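Local coordinates for carbon monoxide dehydrogenase (Thermococcus sp. AM4, PDB 6T7J), which probably catalyses the reversible oxidation of carbon monoxide to carbon dioxide with ferredoxin as electron acceptor, and is captured here with a nickel-free active-site cluster, at residues F111-E116 with A150-A154; L133-L137 with R170-L174; F289-A295 with I393-P397; V456-H462 with A552-M556; V463-K467 with M488-M492. One frame throughout, in Å; residues are numbered along the deposited sequence.

Contact 1: F111-E116 with A150-A154; sequences FKGVAE and ARELA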
# COMPACT_ATOMS: atom_id res chain seq x y z
N PHE A 111 -16.12 -14.39 -13.04
CA PHE A 111 -17.57 -14.26 -13.08
C PHE A 111 -18.02 -13.45 -14.29
O PHE A 111 -19.03 -13.77 -14.93
CB PHE A 111 -18.06 -13.63 -11.77
CG PHE A 111 -19.51 -13.22 -11.79
CD1 PHE A 111 -20.51 -14.17 -11.85
CD2 PHE A 111 -19.85 -11.88 -11.72
CE1 PHE A 111 -21.84 -13.79 -11.86
CE2 PHE A 111 -21.18 -11.50 -11.73
CZ PHE A 111 -22.17 -12.45 -11.80
N LYS A 112 -17.28 -12.38 -14.61
CA LYS A 112 -17.60 -11.58 -15.78
C LYS A 112 -17.36 -12.36 -17.07
O LYS A 112 -18.14 -12.25 -18.02
CB LYS A 112 -16.78 -10.29 -15.77
CG LYS A 112 -17.17 -9.30 -16.85
CD LYS A 112 -15.99 -8.41 -17.22
CE LYS A 112 -16.39 -7.37 -18.26
NZ LYS A 112 -15.19 -6.71 -18.86
N GLY A 113 -16.29 -13.15 -17.11
CA GLY A 113 -16.07 -14.01 -18.26
C GLY A 113 -17.18 -15.02 -18.47
O GLY A 113 -17.51 -15.36 -19.60
N VAL A 114 -17.76 -15.51 -17.37
CA VAL A 114 -18.89 -16.43 -17.50
C VAL A 114 -20.15 -15.68 -17.91
O VAL A 114 -20.99 -16.21 -18.66
CB VAL A 114 -19.09 -17.21 -16.19
CG1 VAL A 114 -20.36 -18.04 -16.24
CG2 VAL A 114 -17.90 -18.10 -15.94
N ALA A 115 -20.32 -14.44 -17.46
CA ALA A 115 -21.48 -13.65 -17.86
C ALA A 115 -21.47 -13.35 -19.35
O ALA A 115 -22.53 -13.24 -19.97
CB ALA A 115 -21.54 -12.35 -17.06
N GLU A 116 -20.28 -13.20 -19.94
CA GLU A 116 -20.14 -12.96 -21.37
C GLU A 116 -20.09 -14.24 -22.19
O GLU A 116 -20.00 -14.17 -23.42
CB GLU A 116 -18.89 -12.12 -21.65
CG GLU A 116 -18.85 -10.78 -20.94
CD GLU A 116 -17.67 -9.92 -21.37
OE1 GLU A 116 -17.60 -9.55 -22.56
OE2 GLU A 116 -16.80 -9.63 -20.52
N ALA A 150 -26.17 -11.31 -14.83
CA ALA A 150 -24.79 -11.47 -14.38
C ALA A 150 -23.88 -10.40 -14.97
O ALA A 150 -22.96 -9.93 -14.30
CB ALA A 150 -24.28 -12.87 -14.73
N ARG A 151 -24.13 -10.00 -16.22
CA ARG A 151 -23.31 -8.96 -16.85
C ARG A 151 -23.48 -7.63 -16.14
O ARG A 151 -22.49 -6.95 -15.82
CB ARG A 151 -23.68 -8.83 -18.33
CG ARG A 151 -22.90 -9.74 -19.26
CD ARG A 151 -22.94 -9.23 -20.70
NE ARG A 151 -24.29 -9.26 -21.26
CZ ARG A 151 -24.86 -10.33 -21.81
NH1 ARG A 151 -26.09 -10.26 -22.29
NH2 ARG A 151 -24.19 -11.48 -21.87
N GLU A 152 -24.72 -7.22 -15.89
CA GLU A 152 -24.95 -5.95 -15.20
C GLU A 152 -24.37 -5.98 -13.79
O GLU A 152 -23.71 -5.02 -13.34
CB GLU A 152 -26.44 -5.63 -15.17
CG GLU A 152 -27.12 -5.75 -16.52
CD GLU A 152 -28.62 -5.51 -16.45
OE1 GLU A 152 -29.38 -6.31 -17.03
OE2 GLU A 152 -29.04 -4.51 -15.83
N LEU A 153 -24.59 -7.09 -13.07
CA LEU A 153 -24.02 -7.23 -11.74
C LEU A 153 -22.50 -7.14 -11.79
O LEU A 153 -21.89 -6.46 -10.95
CB LEU A 153 -24.46 -8.55 -11.11
CG LEU A 153 -23.86 -8.79 -9.73
CD1 LEU A 153 -24.42 -7.77 -8.75
CD2 LEU A 153 -24.11 -10.21 -9.24
N ALA A 154 -21.88 -7.81 -12.75
CA ALA A 154 -20.43 -7.76 -12.87
C ALA A 154 -19.95 -6.34 -13.14
O ALA A 154 -18.92 -5.93 -12.61
CB ALA A 154 -19.96 -8.71 -13.97

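Contact 2: L133-L137 with R170-L174; sequences LAETL and RMLAL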
# COMPACT_ATOMS: atom_id res chain seq x y z
N LEU A 133 -28.83 -10.73 -5.12
CA LEU A 133 -27.76 -9.76 -4.97
C LEU A 133 -27.89 -8.63 -5.99
O LEU A 133 -27.62 -7.46 -5.66
CB LEU A 133 -26.40 -10.45 -5.11
CG LEU A 133 -25.17 -9.54 -5.24
CD1 LEU A 133 -25.01 -8.66 -4.01
CD2 LEU A 133 -23.91 -10.37 -5.47
N ALA A 134 -28.32 -8.95 -7.21
CA ALA A 134 -28.51 -7.90 -8.21
C ALA A 134 -29.66 -6.98 -7.82
O ALA A 134 -29.57 -5.76 -8.01
CB ALA A 134 -28.76 -8.53 -9.58
N GLU A 135 -30.75 -7.54 -7.28
CA GLU A 135 -31.85 -6.70 -6.81
C GLU A 135 -31.42 -5.81 -5.66
O GLU A 135 -31.82 -4.65 -5.57
CB GLU A 135 -33.04 -7.56 -6.40
CG GLU A 135 -33.66 -8.38 -7.53
CD GLU A 135 -34.65 -7.59 -8.37
OE1 GLU A 135 -35.38 -8.21 -9.17
OE2 GLU A 135 -34.69 -6.35 -8.23
N THR A 136 -30.59 -6.35 -4.76
CA THR A 136 -30.13 -5.59 -3.60
C THR A 136 -29.33 -4.36 -4.01
O THR A 136 -29.31 -3.36 -3.28
CB THR A 136 -29.30 -6.48 -2.67
OG1 THR A 136 -30.01 -7.70 -2.42
CG2 THR A 136 -29.03 -5.79 -1.35
N LEU A 137 -28.65 -4.40 -5.15
CA LEU A 137 -27.85 -3.28 -5.60
C LEU A 137 -28.55 -2.44 -6.66
O LEU A 137 -27.91 -1.59 -7.29
CB LEU A 137 -26.49 -3.77 -6.11
CG LEU A 137 -25.77 -4.71 -5.14
CD1 LEU A 137 -24.80 -5.59 -5.89
CD2 LEU A 137 -25.05 -3.95 -4.03
N ARG A 170 -21.22 0.42 -3.53
CA ARG A 170 -22.55 -0.12 -3.80
C ARG A 170 -22.88 -1.28 -2.87
O ARG A 170 -24.01 -1.37 -2.37
CB ARG A 170 -22.64 -0.57 -5.26
CG ARG A 170 -22.34 0.54 -6.26
CD ARG A 170 -23.52 1.50 -6.39
NE ARG A 170 -24.74 0.81 -6.78
CZ ARG A 170 -25.16 0.69 -8.04
NH1 ARG A 170 -26.29 0.04 -8.30
NH2 ARG A 170 -24.45 1.21 -9.03
N MET A 171 -21.91 -2.16 -2.61
CA MET A 171 -22.17 -3.34 -1.79
C MET A 171 -22.62 -2.98 -0.37
O MET A 171 -23.17 -3.84 0.32
CB MET A 171 -20.92 -4.22 -1.73
CG MET A 171 -20.60 -4.92 -3.04
SD MET A 171 -21.81 -6.18 -3.48
CE MET A 171 -21.24 -7.56 -2.51
N LEU A 172 -22.41 -1.73 0.06
CA LEU A 172 -22.92 -1.29 1.35
C LEU A 172 -24.43 -1.40 1.45
O LEU A 172 -24.97 -1.31 2.56
CB LEU A 172 -22.49 0.16 1.62
CG LEU A 172 -21.00 0.39 1.89
CD1 LEU A 172 -20.76 1.81 2.38
CD2 LEU A 172 -20.47 -0.62 2.89
N ALA A 173 -25.13 -1.61 0.33
CA ALA A 173 -26.56 -1.89 0.38
C ALA A 173 -26.87 -3.14 1.20
O ALA A 173 -28.02 -3.34 1.58
CB ALA A 173 -27.12 -2.03 -1.03
N LEU A 174 -25.87 -3.99 1.46
CA LEU A 174 -26.07 -5.15 2.31
C LEU A 174 -25.96 -4.84 3.80
O LEU A 174 -26.31 -5.69 4.62
CB LEU A 174 -25.07 -6.25 1.95
CG LEU A 174 -25.29 -6.96 0.61
CD1 LEU A 174 -23.97 -7.42 0.02
CD2 LEU A 174 -26.24 -8.13 0.78

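Contact 3: F289-A295 with I393-P397; sequences FAKKYGA and IENYP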
# COMPACT_ATOMS: atom_id res chain seq x y z
N PHE A 289 -5.57 -43.41 -14.04
CA PHE A 289 -4.17 -43.02 -14.28
C PHE A 289 -3.30 -43.39 -13.08
O PHE A 289 -2.22 -43.98 -13.23
CB PHE A 289 -4.09 -41.52 -14.57
CG PHE A 289 -2.84 -41.11 -15.30
CD1 PHE A 289 -2.41 -41.80 -16.42
CD2 PHE A 289 -2.10 -40.01 -14.87
CE1 PHE A 289 -1.26 -41.42 -17.09
CE2 PHE A 289 -0.95 -39.63 -15.54
CZ PHE A 289 -0.53 -40.33 -16.65
N ALA A 290 -3.76 -43.05 -11.87
CA ALA A 290 -3.02 -43.39 -10.66
C ALA A 290 -2.92 -44.89 -10.47
O ALA A 290 -1.91 -45.39 -9.97
CB ALA A 290 -3.67 -42.74 -9.44
N LYS A 291 -3.97 -45.64 -10.84
CA LYS A 291 -3.84 -47.09 -10.79
C LYS A 291 -2.75 -47.57 -11.76
O LYS A 291 -1.93 -48.41 -11.40
CB LYS A 291 -5.18 -47.76 -11.06
CG LYS A 291 -6.26 -47.34 -10.07
CD LYS A 291 -7.31 -48.42 -9.88
CE LYS A 291 -8.40 -48.32 -10.91
NZ LYS A 291 -8.64 -49.66 -11.51
N LYS A 292 -2.72 -47.00 -12.96
CA LYS A 292 -1.65 -47.34 -13.90
C LYS A 292 -0.28 -47.03 -13.31
O LYS A 292 0.70 -47.72 -13.62
CB LYS A 292 -1.83 -46.59 -15.22
CG LYS A 292 -2.75 -47.29 -16.21
CD LYS A 292 -3.04 -46.41 -17.41
CE LYS A 292 -4.30 -46.85 -18.13
NZ LYS A 292 -5.47 -46.88 -17.20
N TYR A 293 -0.18 -46.01 -12.47
CA TYR A 293 1.10 -45.66 -11.86
C TYR A 293 1.36 -46.37 -10.53
O TYR A 293 2.34 -46.06 -9.85
CB TYR A 293 1.21 -44.15 -11.68
CG TYR A 293 1.85 -43.48 -12.87
CD1 TYR A 293 3.23 -43.40 -12.99
CD2 TYR A 293 1.08 -42.96 -13.89
CE1 TYR A 293 3.82 -42.81 -14.08
CE2 TYR A 293 1.66 -42.36 -14.99
CZ TYR A 293 3.03 -42.30 -15.09
OH TYR A 293 3.61 -41.70 -16.18
N GLY A 294 0.51 -47.33 -10.16
CA GLY A 294 0.75 -48.15 -8.99
C GLY A 294 0.08 -47.72 -7.71
O GLY A 294 0.49 -48.18 -6.64
N ALA A 295 -0.93 -46.86 -7.77
CA ALA A 295 -1.65 -46.40 -6.59
C ALA A 295 -3.10 -46.87 -6.65
O ALA A 295 -3.60 -47.27 -7.70
CB ALA A 295 -1.59 -44.88 -6.45
N ILE A 393 0.49 -37.46 -10.11
CA ILE A 393 0.35 -38.91 -10.23
C ILE A 393 1.64 -39.53 -10.74
O ILE A 393 2.03 -40.63 -10.31
CB ILE A 393 -0.85 -39.25 -11.14
CG1 ILE A 393 -2.16 -38.94 -10.42
CG2 ILE A 393 -0.80 -40.70 -11.58
CD1 ILE A 393 -3.35 -38.94 -11.34
N GLU A 394 2.33 -38.84 -11.64
CA GLU A 394 3.58 -39.36 -12.17
C GLU A 394 4.71 -39.24 -11.16
O GLU A 394 5.68 -40.00 -11.23
CB GLU A 394 3.94 -38.64 -13.47
CG GLU A 394 3.00 -38.94 -14.62
CD GLU A 394 2.85 -37.78 -15.58
OE1 GLU A 394 2.03 -37.89 -16.51
OE2 GLU A 394 3.56 -36.77 -15.41
N ASN A 395 4.61 -38.30 -10.23
CA ASN A 395 5.59 -38.23 -9.15
C ASN A 395 5.34 -39.27 -8.06
O ASN A 395 6.25 -39.54 -7.27
CB ASN A 395 5.60 -36.84 -8.52
CG ASN A 395 6.83 -36.60 -7.66
OD1 ASN A 395 7.91 -37.12 -7.95
ND2 ASN A 395 6.67 -35.82 -6.60
N TYR A 396 4.13 -39.83 -8.00
CA TYR A 396 3.83 -40.86 -7.00
C TYR A 396 4.89 -41.96 -6.85
O TYR A 396 5.21 -42.31 -5.71
CB TYR A 396 2.47 -41.50 -7.28
CG TYR A 396 2.09 -42.60 -6.30
CD1 TYR A 396 1.62 -42.30 -5.03
CD2 TYR A 396 2.21 -43.94 -6.65
CE1 TYR A 396 1.28 -43.29 -4.14
CE2 TYR A 396 1.87 -44.95 -5.76
CZ TYR A 396 1.40 -44.62 -4.51
OH TYR A 396 1.06 -45.61 -3.62
N PRO A 397 5.46 -42.53 -7.92
CA PRO A 397 6.48 -43.58 -7.72
C PRO A 397 7.72 -43.12 -6.97
O PRO A 397 8.49 -43.97 -6.50
CB PRO A 397 6.83 -44.01 -9.15
CG PRO A 397 5.62 -43.69 -9.94
CD PRO A 397 5.07 -42.43 -9.34

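Contact 4: V456-H462 with A552-M556; sequences VKHNYSH and APEWM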
# COMPACT_ATOMS: atom_id res chain seq x y z
N VAL A 456 2.27 -18.22 20.15
CA VAL A 456 1.33 -18.83 21.07
C VAL A 456 1.21 -20.31 20.73
O VAL A 456 1.53 -20.75 19.62
CB VAL A 456 -0.05 -18.14 21.04
CG1 VAL A 456 0.08 -16.67 21.43
CG2 VAL A 456 -0.69 -18.28 19.66
N LYS A 457 0.74 -21.09 21.71
CA LYS A 457 0.60 -22.53 21.51
C LYS A 457 -0.34 -22.82 20.35
O LYS A 457 -1.41 -22.23 20.23
CB LYS A 457 0.09 -23.19 22.79
CG LYS A 457 0.07 -24.71 22.72
CD LYS A 457 -0.16 -25.34 24.08
CE LYS A 457 -0.01 -26.85 24.01
NZ LYS A 457 -0.05 -27.49 25.35
N HIS A 458 0.08 -23.75 19.49
CA HIS A 458 -0.58 -23.96 18.21
C HIS A 458 -2.00 -24.50 18.40
O HIS A 458 -2.19 -25.59 18.96
CB HIS A 458 0.24 -24.91 17.34
CG HIS A 458 -0.39 -25.23 16.03
ND1 HIS A 458 -0.69 -26.52 15.64
CD2 HIS A 458 -0.80 -24.43 15.01
CE1 HIS A 458 -1.25 -26.50 14.44
NE2 HIS A 458 -1.32 -25.24 14.04
N ASN A 459 -2.98 -23.73 17.94
CA ASN A 459 -4.40 -24.07 17.97
C ASN A 459 -4.95 -24.17 19.39
O ASN A 459 -6.14 -24.45 19.57
CB ASN A 459 -4.67 -25.37 17.22
CG ASN A 459 -4.58 -25.21 15.71
OD1 ASN A 459 -4.72 -24.10 15.19
ND2 ASN A 459 -4.33 -26.31 15.01
N TYR A 460 -4.11 -23.94 20.41
CA TYR A 460 -4.59 -24.06 21.78
C TYR A 460 -5.63 -23.00 22.11
O TYR A 460 -6.66 -23.30 22.72
CB TYR A 460 -3.43 -23.99 22.77
CG TYR A 460 -3.88 -24.13 24.21
CD1 TYR A 460 -4.21 -25.37 24.74
CD2 TYR A 460 -3.99 -23.02 25.04
CE1 TYR A 460 -4.63 -25.50 26.05
CE2 TYR A 460 -4.40 -23.14 26.35
CZ TYR A 460 -4.72 -24.39 26.85
OH TYR A 460 -5.14 -24.51 28.16
N SER A 461 -5.37 -21.75 21.73
CA SER A 461 -6.31 -20.68 22.08
C SER A 461 -7.61 -20.82 21.30
O SER A 461 -8.69 -20.62 21.86
CB SER A 461 -5.67 -19.31 21.85
OG SER A 461 -4.77 -19.00 22.90
N HIS A 462 -7.54 -21.19 20.01
CA HIS A 462 -8.74 -21.45 19.23
C HIS A 462 -9.68 -22.40 19.97
O HIS A 462 -10.82 -22.05 20.31
CB HIS A 462 -8.36 -22.04 17.87
CG HIS A 462 -7.73 -21.06 16.93
ND1 HIS A 462 -8.25 -19.81 16.69
CD2 HIS A 462 -6.62 -21.16 16.16
CE1 HIS A 462 -7.48 -19.18 15.81
NE2 HIS A 462 -6.49 -19.98 15.48
N ALA A 552 -9.89 -13.16 17.33
CA ALA A 552 -8.79 -13.71 16.55
C ALA A 552 -7.72 -14.17 17.54
O ALA A 552 -6.81 -13.40 17.89
CB ALA A 552 -8.23 -12.68 15.56
N PRO A 553 -7.79 -15.42 18.00
CA PRO A 553 -6.92 -15.82 19.12
C PRO A 553 -5.45 -15.96 18.76
O PRO A 553 -4.60 -15.78 19.64
CB PRO A 553 -7.52 -17.17 19.56
CG PRO A 553 -8.86 -17.26 18.90
CD PRO A 553 -8.74 -16.47 17.63
N GLU A 554 -5.12 -16.30 17.52
CA GLU A 554 -3.74 -16.63 17.15
C GLU A 554 -3.37 -15.98 15.82
O GLU A 554 -2.63 -16.56 15.02
CB GLU A 554 -3.54 -18.14 17.08
CG GLU A 554 -4.02 -18.89 18.32
CD GLU A 554 -4.04 -20.40 18.13
OE1 GLU A 554 -3.32 -20.90 17.24
OE2 GLU A 554 -4.79 -21.08 18.86
N TRP A 555 -3.85 -14.76 15.59
CA TRP A 555 -3.68 -14.11 14.30
C TRP A 555 -2.21 -13.79 14.03
O TRP A 555 -1.39 -13.64 14.95
CB TRP A 555 -4.51 -12.83 14.22
CG TRP A 555 -3.98 -11.72 15.07
CD1 TRP A 555 -4.28 -11.46 16.38
CD2 TRP A 555 -3.04 -10.70 14.67
NE1 TRP A 555 -3.59 -10.36 16.81
CE2 TRP A 555 -2.82 -9.87 15.78
CE3 TRP A 555 -2.38 -10.42 13.47
CZ2 TRP A 555 -1.97 -8.77 15.74
CZ3 TRP A 555 -1.52 -9.33 13.43
CH2 TRP A 555 -1.33 -8.52 14.55
N MET A 556 -1.87 -13.67 12.74
CA MET A 556 -0.55 -13.22 12.32
C MET A 556 -0.55 -12.35 11.07
O MET A 556 0.40 -11.57 10.89
CB MET A 556 0.39 -14.41 12.09
CG MET A 556 0.03 -15.29 10.90
SD MET A 556 0.73 -14.74 9.32
CE MET A 556 -0.28 -15.68 8.17

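Contact 5: V463-K467 with M488-M492; sequences VTLAK and MEGLM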
# COMPACT_ATOMS: atom_id res chain seq x y z
N VAL A 463 -9.19 -23.61 20.27
CA VAL A 463 -10.04 -24.65 20.83
C VAL A 463 -10.44 -24.31 22.26
O VAL A 463 -11.58 -24.55 22.66
CB VAL A 463 -9.35 -26.02 20.74
CG1 VAL A 463 -8.00 -26.00 21.42
CG2 VAL A 463 -10.23 -27.07 21.36
N THR A 464 -9.52 -23.75 23.05
CA THR A 464 -9.84 -23.45 24.44
C THR A 464 -10.91 -22.37 24.53
O THR A 464 -11.85 -22.48 25.33
CB THR A 464 -8.58 -23.05 25.21
OG1 THR A 464 -7.73 -24.20 25.36
CG2 THR A 464 -8.94 -22.53 26.59
N LEU A 465 -10.79 -21.31 23.72
CA LEU A 465 -11.82 -20.28 23.70
C LEU A 465 -13.15 -20.84 23.24
O LEU A 465 -14.20 -20.55 23.84
CB LEU A 465 -11.38 -19.12 22.80
CG LEU A 465 -12.33 -17.93 22.76
CD1 LEU A 465 -12.39 -17.26 24.12
CD2 LEU A 465 -11.91 -16.94 21.70
N ALA A 466 -13.15 -21.65 22.17
CA ALA A 466 -14.39 -22.24 21.69
C ALA A 466 -15.05 -23.09 22.78
O ALA A 466 -16.27 -23.00 22.99
CB ALA A 466 -14.13 -23.07 20.44
N LYS A 467 -14.26 -23.91 23.47
CA LYS A 467 -14.78 -24.76 24.53
C LYS A 467 -15.37 -23.93 25.66
O LYS A 467 -16.49 -24.18 26.12
CB LYS A 467 -13.66 -25.66 25.08
CG LYS A 467 -13.35 -26.90 24.27
CD LYS A 467 -12.42 -27.80 25.08
CE LYS A 467 -11.54 -28.66 24.19
NZ LYS A 467 -12.26 -29.85 23.67
N MET A 488 -10.41 -30.20 13.51
CA MET A 488 -9.44 -31.24 13.87
C MET A 488 -9.59 -31.67 15.32
O MET A 488 -9.28 -32.81 15.66
CB MET A 488 -8.02 -30.75 13.60
CG MET A 488 -7.72 -30.51 12.14
SD MET A 488 -6.03 -29.93 11.88
CE MET A 488 -6.05 -28.43 12.86
N GLU A 489 -10.05 -30.77 16.20
CA GLU A 489 -10.20 -31.14 17.60
C GLU A 489 -11.42 -32.03 17.82
O GLU A 489 -11.37 -32.97 18.62
CB GLU A 489 -10.31 -29.89 18.47
CG GLU A 489 -10.55 -30.19 19.93
CD GLU A 489 -9.26 -30.35 20.71
OE1 GLU A 489 -8.18 -30.03 20.16
OE2 GLU A 489 -9.31 -30.79 21.88
N GLY A 490 -12.52 -31.76 17.12
CA GLY A 490 -13.73 -32.52 17.31
C GLY A 490 -14.89 -31.64 17.73
O GLY A 490 -15.98 -32.14 18.05
N LEU A 491 -14.67 -30.33 17.73
CA LEU A 491 -15.70 -29.37 18.11
C LEU A 491 -16.76 -29.19 17.03
O LEU A 491 -17.74 -28.46 17.26
CB LEU A 491 -15.06 -28.03 18.44
CG LEU A 491 -14.11 -28.04 19.64
CD1 LEU A 491 -13.45 -26.68 19.81
CD2 LEU A 491 -14.85 -28.44 20.91
N MET A 492 -16.60 -29.82 15.87
CA MET A 492 -17.60 -29.78 14.81
C MET A 492 -18.13 -31.16 14.47
O MET A 492 -18.84 -31.31 13.46
CB MET A 492 -17.03 -29.10 13.56
CG MET A 492 -16.82 -27.60 13.73
SD MET A 492 -15.88 -26.85 12.38
CE MET A 492 -15.82 -25.15 12.93

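Contact 1: F111-E116 with A150-A154
A115 O takes the polar bond that spans this contact, from NH2 of R151 at 3.1 Å; with an N-H...O angle of 124° it is bent and weak. A bend at chi3 (-65°) turns the guanidinium back toward the end of the neighbouring helix, while R151 CG lies 3.7 Å from A115 CB. NH1 of the same guanidinium forms a salt bridge with E148, a stronger partner for its charge, within its own helix. At the heart of the contact A115 CB meets A150 CB at 3.6 Å, methyl against methyl. Small residues at this point are consistent with the close approach of helices 81-115 and 146-162, their short segments 8.7 Å apart at the axes and roughly antiparallel, with a signed crossing angle of -148°. The pair belongs to the helical region that precedes the two parallel-sheet domains in carbon monoxide dehydrogenases. F111 fills the next layer. With CG anti to the backbone N, its ring reaches across obliquely: CZ lies 3.6 Å from A150 CB, CE2 is 3.8 Å from A154 CB, and L153 CD2 comes to 3.9 Å from F111 CZ. L237, I240 and L241 of helix 212-242 and L130 of helix 127-136 also pack on F111. Toward the outer margin, K112 CB approaches A154 CB at 4.0 Å.

Contact 2: L133-L137 with R170-L174
M171 SD is the meeting point of the apolar centre, where L137 CD1 approaches it at 3.9 Å and L133 CD1 at 4.1 Å. The methionine CB starts out away from the helix, but bends at chi2 (-68°) and chi3 (-82°) fold the chain back and bring the sulfur to the leucines. L133 meets it at about a right angle, whereas L137 comes in on a slant. The second branch of L137, CD2, lies chiefly along the backbone, 3.7 Å from M171 CA. M232 and M233 of helix 212-242 also touch M171, adding two further methionines beside it. One step outward, L174 CD1 is 4.3 Å from L133 CD1, and T136 CG2 is 4.2 Å from L174 CD2; the A173 methyl is set against T136 O at 3.4 Å. The two parts joined are the C-terminal turn of helix 127-136 with L137, the first residue beyond it, and the 3-10 segment 170-174, whose first amides, R170 N and M171 N, are bonded to the carboxylate of E160 on helix 146-162. At the polar edge R170 NH1 donates to L137 O. The oxygen lies near the guanidinium plane, and the donor is nearly in line with the carbonyl (C=O...N 170°). The modelled separation of 2.5 Å from R170 NH1 to L137 O is shorter than usual and doubtful as a length. Chemically, an apolar sulfur-leucine core is bordered by an arginine placed at the carbonyl of L137, just past a helix C terminus, where a positive charge would be expected to be favourable even with that length uncertain.

Contact 3: F289-A295 with I393-P397
F289 swings CG anti to its own nitrogen (chi1 -159°), which lays the ring beside I393, while I393 places CG2 in the equivalent anti position and drives that methyl into the other helix. CG2 of I393 thereby gathers three neighbours: F289 CD2 at 3.6 Å, A290 CA at 3.6 Å and Y293 CD2 at 3.7 Å. The next residue, E394, covers the Y293 ring, its CA standing over one face 4.1 Å from the centroid and 17° off the normal, a CH-pi contact. P397 CG meets the same ring at its edge, 3.9 Å from Y293 CD1. From E394 the carboxylate continues to F289, where OE1 lies at the ring edge near its plane, 3.5 Å from CZ, with the two planes 74° apart. A second CH-pi contact closes the other end: A295 CB sits over one face of Y396, 3.7 Å from the centroid. A295 gets there through the Schellman motif that ends helix 284-292, in which G294, with positive phi, is the C-prime residue and the amides of A295 and G294 return to A290 O and K291 O. The chain then enters strand 297-303 of the first parallel six-stranded sheet. V262 of strand 261-268 and V298 lie under A290 and I393, so the helix ends of 284-292 and 381-395 pack side by side on one surface of that sheet. No hydrogen bond joins the segments: cohesion comes from dispersion and CH-pi contact, and E394 OE1 would be expected to meet the weakly positive rim of F289.

Contact 4: V456-H462 with A552-M556
E554 sends its carboxylate to the amides of N459 and H462 at the N-terminal end of helix 460-471, from the turn that follows strand 548-552 in the second parallel six-stranded sheet, a Rossmann-like unit. The tight side is this buried group. OE1 accepts from N459 N at 2.9 Å, on its syn side, and, weakly, from N452 ND2; OE2 accepts from H462 N at 3.0 Å on its anti side, a nearly straight bond at 168°. Both amides stand somewhat out of the carboxylate plane. An extended chain beyond CG carries the acid there, and its negative charge would be expected to suit the helix dipole. H462 closes over the same chain, its ring stacked on the carboxylate with the planes 30° apart, while E554 CG lies over one ring face, 4.1 Å from the centroid. P553 approaches the ring obliquely, CG to H462 ND1 at 3.4 Å, and its CB rests on S461 CB at 3.6 Å. V456 CG2 covers the aliphatic stem of the acid, 3.6 Å from E554 CG. The looser side is K457, partly exposed, whose CB points away and whose side chain stays clear of segment 552-556. M556 touches the broken iron-sulfur cluster and packs on M60 of the second subunit. The H462 side chain stops about 7 Å from that cluster, its NE2 hydrogen-bonded to C451 O of the cluster pocket.

Contact 5: V463-K467 with M488-M492
The carboxylate of E489 is the flat group here, and the methyl CG2 of V463 stands over one of its faces, 3.5 Å from CD and almost straight above it. On that same side, though farther out, K467 NZ is tilted from the carboxylate plane and pairs with OE2 at 3.6 Å. This is a salt bridge without hydrogen-bond geometry, so the attraction is mainly electrostatic. E489 reaches it by a bend at chi2 (90°) that turns the carboxylate aside from the line of the chain; the same fold presses E489 CG against V463 CG2 at 3.4 Å. K467 in turn runs out almost extended and bends at chi4 (-80°) to bring its ammonium round. Next to this polar rim L491 supplies the apolar part. Its CD1 touches both V463 CG2, at 3.6 Å, and A466 CB, at 3.7 Å, and its CD2 lies 4.0 Å from K467 CG, where the two side chains are roughly perpendicular. The aliphatic stem of the lysine therefore covers leucine while its tip serves the glutamate. G490, with phi 121°, turns the chain out of helix 480-489 and allows E489 and L491 to address the same helix. Helix 460-471 is the crossover between the adjacent parallel strands 444-448 and 474-478, a beta-alpha-beta unit. L491 also touches C516 of strand 516-518, at the margin of that sheet, W482 of helix 480-489 packs on A466, and T464 and L465 meet helix 610-627.

Overall arrangement
Contacts 4 and 5 share helix 460-471 and lie 12 Å apart between centres; they touch where N459 ND2 meets M488 CE at 3.5 Å. Contact 4 is next to the broken iron-sulfur cluster through M556, and contact 5 nests inside the chain loop that contact 4 closes. Contacts 1 and 2 form a second pair, 16 Å between centres, in the helical region: L153 CD1 packs on L137 CD1 at 3.6 Å, and their segments alternate along the chain. This pair is remote from the cluster region, with contact 1 about 39 Å from contact 4 by centres. Contact 3, on the first parallel sheet, stands alone, its centre 37 to 48 Å from the others.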